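Local structure of hypothetical protein AF2198 (Archaeoglobus fulgidus, 1OI0) at residues 4-8 and 9-13; 98-102 and 103-107. The protein binds a zinc ion in a Jab1/MPN domain and probably acts as a metallopeptidase, perhaps in deubiquitination. All blocks are in the same frame, centred on the assembly; numbering follows the deposited sequence.

Contact 1. Residues 4-8 and 9-13; sequences MKISR and GLLKT
S7 caps the N-terminus of helix 8-21: OG takes the hydrogen bond of L10 N at 3.0 Å, with a moderately bent N-H...O angle of 145°. A chi1 of 69° puts OG between the backbone N and the carbonyl carbon of S7, which brings it to L10 N and within 3.3 Å of L10 CB. The carbonyl of the same residue works as well: S7 O accepts from L11 N at 3.2 Å and more weakly from L10 N. Next along the helix, R8 O receives K12 N at 3.0 Å. The next carbonyl, G9 O, is gripped twice, by T13 N and by T13 OG1 (2.9 Å from G9 O), which come in from opposite faces of the carbonyl plane.

Beneath the cap lies the apolar layer. I6, the last strand residue, crosses L11 at about a right angle, its CD1 pressed tightly on L11 CD2 at 3.5 Å, while CG1 meets L10 CD2 at 4.1 Å. The R8 chain, bent at chi2 and chi3, brings one face of its guanidinium over L11 CD1. L10 continues onto M37 and L40 of strand 36-42, and I6 and L11 both reach V120. The whole is a strand-to-helix junction with a serine N-cap, where strand 5-6 hands over to a helix packed against the mixed sheet.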
loop_
_atom_site.group_PDB
_atom_site.type_symbol
_atom_site.label_atom_id
_atom_site.label_comp_id
_atom_site.label_asym_id
_atom_site.label_seq_id
_atom_site.Cartn_x
_atom_site.Cartn_y
_atom_site.Cartn_z
ATOM N N MET A 4 8.736 -6.137 7.894
ATOM C CA MET A 4 8.825 -4.918 7.110
ATOM C C MET A 4 8.209 -3.814 7.959
ATOM O O MET A 4 7.361 -4.075 8.824
ATOM C CB MET A 4 8.064 -5.066 5.790
ATOM C CG MET A 4 8.023 -3.801 4.942
ATOM S SD MET A 4 9.643 -3.054 4.629
ATOM C CE MET A 4 10.362 -4.281 3.567
ATOM N N LYS A 5 8.650 -2.588 7.721
ATOM C CA LYS A 5 8.160 -1.446 8.470
ATOM C C LYS A 5 7.689 -0.369 7.513
ATOM O O LYS A 5 8.062 -0.363 6.341
ATOM C CB LYS A 5 9.277 -0.892 9.355
ATOM C CG LYS A 5 9.840 -1.912 10.333
ATOM C CD LYS A 5 11.122 -1.421 10.987
ATOM C CE LYS A 5 11.649 -2.449 11.979
ATOM N NZ LYS A 5 11.899 -3.768 11.325
ATOM N N ILE A 6 6.860 0.533 8.020
ATOM C CA ILE A 6 6.354 1.637 7.221
ATOM C C ILE A 6 6.341 2.865 8.113
ATOM O O ILE A 6 5.982 2.781 9.288
ATOM C CB ILE A 6 4.926 1.357 6.682
ATOM C CG1 ILE A 6 4.490 2.510 5.774
ATOM C CG2 ILE A 6 3.942 1.164 7.836
ATOM C CD1 ILE A 6 3.207 2.235 5.006
ATOM N N SER A 7 6.755 4.002 7.568
ATOM C CA SER A 7 6.779 5.227 8.346
ATOM C C SER A 7 5.366 5.772 8.481
ATOM O O SER A 7 4.541 5.619 7.579
ATOM C CB SER A 7 7.674 6.270 7.673
ATOM O OG SER A 7 7.101 6.737 6.463
ATOM N N ARG A 8 5.081 6.395 9.618
ATOM C CA ARG A 8 3.761 6.967 9.842
ATOM C C ARG A 8 3.544 8.066 8.809
ATOM O O ARG A 8 2.419 8.326 8.389
ATOM C CB ARG A 8 3.665 7.554 11.253
ATOM C CG ARG A 8 2.366 8.296 11.529
ATOM C CD ARG A 8 1.165 7.367 11.478
ATOM N NE ARG A 8 1.228 6.334 12.509
ATOM C CZ ARG A 8 0.301 5.398 12.689
ATOM N NH1 ARG A 8 -0.768 5.358 11.905
ATOM N NH2 ARG A 8 0.444 4.496 13.651
ATOM N N GLY A 9 4.639 8.700 8.401
ATOM C CA GLY A 9 4.561 9.765 7.420
ATOM C C GLY A 9 4.075 9.267 6.075
ATOM O O GLY A 9 3.316 9.953 5.392
ATOM N N LEU A 10 4.516 8.074 5.687
ATOM C CA LEU A 10 4.103 7.504 4.410
ATOM C C LEU A 10 2.642 7.074 4.467
ATOM O O LEU A 10 1.911 7.228 3.487
ATOM C CB LEU A 10 4.978 6.303 4.040
ATOM C CG LEU A 10 4.717 5.751 2.634
ATOM C CD1 LEU A 10 5.059 6.826 1.616
ATOM C CD2 LEU A 10 5.551 4.499 2.382
ATOM N N LEU A 11 2.216 6.531 5.605
ATOM C CA LEU A 11 0.828 6.106 5.762
ATOM C C LEU A 11 -0.092 7.311 5.624
ATOM O O LEU A 11 -1.142 7.236 4.976
ATOM C CB LEU A 11 0.611 5.452 7.128
ATOM C CG LEU A 11 0.968 3.972 7.266
ATOM C CD1 LEU A 11 0.727 3.524 8.700
ATOM C CD2 LEU A 11 0.124 3.146 6.304
ATOM N N LYS A 12 0.305 8.424 6.233
ATOM C CA LYS A 12 -0.491 9.638 6.159
ATOM C C LYS A 12 -0.567 10.092 4.707
ATOM O O LYS A 12 -1.633 10.452 4.215
ATOM C CB LYS A 12 0.128 10.745 7.018
ATOM C CG LYS A 12 -0.680 12.032 7.017
ATOM C CD LYS A 12 -0.026 13.115 7.858
ATOM C CE LYS A 12 -0.858 14.391 7.840
ATOM N NZ LYS A 12 -0.202 15.495 8.594
ATOM N N THR A 13 0.572 10.065 4.023
ATOM C CA THR A 13 0.636 10.463 2.622
ATOM C C THR A 13 -0.284 9.579 1.784
ATOM O O THR A 13 -1.041 10.068 0.944
ATOM C CB THR A 13 2.075 10.342 2.084
ATOM O OG1 THR A 13 2.928 11.238 2.809
ATOM C CG2 THR A 13 2.131 10.683 0.602
#

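Contact 2. Residues 98-102 and 103-107; sequences CYPYD and ENSWK
From D102 to S105 the chain makes a type I beta turn closed by S105 N to D102 O at 2.8 Å, and beyond it C98 N bonds to S105 O at 3.1 Å, drawing the two ends of the loop together. S105 is also the centre of an inverse gamma turn, with a weak bond from W106 N to N104 O.

The D102 carboxylate folds back over the turn it begins. Its chi1 of 62° sets CG between the backbone N and the carbonyl carbon, from where OD1 meets N104 N at 2.7 Å, nearly along the C-O axis of OD1; this is the bond of an Asx turn. S105 CB is directed toward 98-102, and OG is modelled 2.9 Å from D102 N, a hydrogen bond whose oxygen is less surely placed. S105 CB packs at 3.2 Å from C98 O. The E103 chain, bent at chi2, returns its carboxylate to D102, leaving OE1 4.0 Å from D102 OD1; two like charges so near would be expected to disfavour each other. With an alanine in place of D102, N104 N would probably lose its side-chain acceptor and the start of the turn would be freer to shift.

Earlier in the loop, a cis peptide bond precedes P100, whose CB lies over one face of the Y99 ring; Y99 CA in turn covers the centre of a face of the Y101 ring. Y101 continues onto A18 and K19 of helix 8-21. C98 SG is joined to C77 by a disulfide, and the arrangement as a whole is the loop of a beta hairpin joining the antiparallel neighbours 93-98 and 106-110 of the domain's mixed sheet, with a type I turn and an Asx turn within it.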
loop_
_atom_site.group_PDB
_atom_site.type_symbol
_atom_site.label_atom_id
_atom_site.label_comp_id
_atom_site.label_asym_id
_atom_site.label_seq_id
_atom_site.Cartn_x
_atom_site.Cartn_y
_atom_site.Cartn_z
ATOM N N CYS A 98 -8.770 1.712 2.423
ATOM C CA CYS A 98 -10.168 1.755 2.020
ATOM C C CYS A 98 -10.935 2.892 2.673
ATOM O O CYS A 98 -10.513 3.444 3.689
ATOM C CB CYS A 98 -10.817 0.413 2.383
ATOM S SG CYS A 98 -10.438 -0.081 4.104
ATOM N N TYR A 99 -12.067 3.236 2.071
ATOM C CA TYR A 99 -12.934 4.284 2.589
ATOM C C TYR A 99 -13.278 3.913 4.036
ATOM O O TYR A 99 -13.483 2.741 4.343
ATOM C CB TYR A 99 -14.212 4.330 1.753
ATOM C CG TYR A 99 -15.148 5.448 2.130
ATOM C CD1 TYR A 99 -14.917 6.749 1.693
ATOM C CD2 TYR A 99 -16.241 5.210 2.962
ATOM C CE1 TYR A 99 -15.748 7.789 2.070
ATOM C CE2 TYR A 99 -17.083 6.247 3.354
ATOM C CZ TYR A 99 -16.827 7.533 2.903
ATOM O OH TYR A 99 -17.633 8.572 3.301
ATOM N N PRO A 100 -13.387 4.903 4.940
ATOM C CA PRO A 100 -13.239 6.360 4.826
ATOM C C PRO A 100 -11.801 6.876 4.859
ATOM O O PRO A 100 -11.570 8.077 5.011
ATOM C CB PRO A 100 -14.043 6.864 6.014
ATOM C CG PRO A 100 -13.713 5.851 7.050
ATOM C CD PRO A 100 -13.854 4.542 6.291
ATOM N N TYR A 101 -10.843 5.964 4.740
ATOM C CA TYR A 101 -9.430 6.321 4.729
ATOM C C TYR A 101 -8.949 6.926 6.044
ATOM O O TYR A 101 -8.127 7.843 6.039
ATOM C CB TYR A 101 -9.137 7.305 3.593
ATOM C CG TYR A 101 -9.776 6.938 2.274
ATOM C CD1 TYR A 101 -9.407 5.779 1.590
ATOM C CD2 TYR A 101 -10.752 7.755 1.710
ATOM C CE1 TYR A 101 -9.999 5.446 0.369
ATOM C CE2 TYR A 101 -11.348 7.435 0.497
ATOM C CZ TYR A 101 -10.969 6.283 -0.167
ATOM O OH TYR A 101 -11.556 5.979 -1.374
ATOM N N ASP A 102 -9.464 6.425 7.162
ATOM C CA ASP A 102 -9.035 6.923 8.464
ATOM C C ASP A 102 -7.683 6.296 8.791
ATOM O O ASP A 102 -7.223 5.392 8.088
ATOM C CB ASP A 102 -10.062 6.586 9.554
ATOM C CG ASP A 102 -10.264 5.093 9.738
ATOM O OD1 ASP A 102 -9.282 4.386 10.051
ATOM O OD2 ASP A 102 -11.410 4.626 9.575
ATOM N N GLU A 103 -7.058 6.775 9.862
ATOM C CA GLU A 103 -5.746 6.297 10.287
ATOM C C GLU A 103 -5.548 4.781 10.275
ATOM O O GLU A 103 -4.447 4.303 10.012
ATOM C CB GLU A 103 -5.428 6.825 11.691
ATOM C CG GLU A 103 -6.447 6.433 12.755
ATOM C CD GLU A 103 -7.572 7.444 12.906
ATOM O OE1 GLU A 103 -8.213 7.793 11.891
ATOM O OE2 GLU A 103 -7.817 7.890 14.049
ATOM N N ASN A 104 -6.606 4.027 10.555
ATOM C CA ASN A 104 -6.502 2.574 10.593
ATOM C C ASN A 104 -7.189 1.861 9.431
ATOM O O ASN A 104 -7.386 0.644 9.469
ATOM C CB ASN A 104 -7.065 2.057 11.916
ATOM C CG ASN A 104 -6.401 2.701 13.118
ATOM O OD1 ASN A 104 -5.177 2.668 13.256
ATOM N ND2 ASN A 104 -7.205 3.293 13.992
ATOM N N SER A 105 -7.538 2.616 8.396
ATOM C CA SER A 105 -8.208 2.054 7.229
ATOM C C SER A 105 -7.220 1.474 6.220
ATOM O O SER A 105 -7.214 1.859 5.051
ATOM C CB SER A 105 -9.059 3.134 6.558
ATOM O OG SER A 105 -10.037 3.625 7.458
ATOM N N TRP A 106 -6.390 0.542 6.675
ATOM C CA TRP A 106 -5.401 -0.076 5.809
ATOM C C TRP A 106 -4.997 -1.459 6.299
ATOM O O TRP A 106 -5.082 -1.758 7.491
ATOM C CB TRP A 106 -4.151 0.801 5.722
ATOM C CG TRP A 106 -3.398 0.918 7.023
ATOM C CD1 TRP A 106 -3.644 1.796 8.037
ATOM C CD2 TRP A 106 -2.295 0.108 7.452
ATOM N NE1 TRP A 106 -2.760 1.587 9.073
ATOM C CE2 TRP A 106 -1.924 0.554 8.739
ATOM C CE3 TRP A 106 -1.588 -0.953 6.873
ATOM C CZ2 TRP A 106 -0.874 -0.022 9.457
ATOM C CZ3 TRP A 106 -0.542 -1.528 7.586
ATOM C CH2 TRP A 106 -0.197 -1.060 8.868
ATOM N N LYS A 107 -4.559 -2.291 5.363
ATOM C CA LYS A 107 -4.096 -3.646 5.657
ATOM C C LYS A 107 -2.988 -3.993 4.668
ATOM O O LYS A 107 -2.976 -3.497 3.542
ATOM C CB LYS A 107 -5.244 -4.655 5.534
ATOM C CG LYS A 107 -6.385 -4.418 6.505
ATOM C CD LYS A 107 -7.454 -5.486 6.371
ATOM C CE LYS A 107 -8.610 -5.227 7.321
ATOM N NZ LYS A 107 -8.154 -5.177 8.739
#

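Contact 1 and contact 2 have centres 13 Å apart and meet directly: L11 CD1 of the helix start packs on W106 CZ2 at 4.0 Å, and R8 NH1 comes within 4.3 Å of E103 O, a packing approach. Both contacts reach the same sheet, through strand 5-6, second from one border, and strand 106-110, second from the other, and helix 8-21 touches both strands, through L11 on I6 and on W106. Their relation to the metal site differs. Contact 1 lies away from it, whereas the C98 side chain of contact 2 is about 4 Å from that of the zinc ligand H72 and about 9 Å from both the zinc ion and the bound tris-hydroxymethyl-methyl-ammonium.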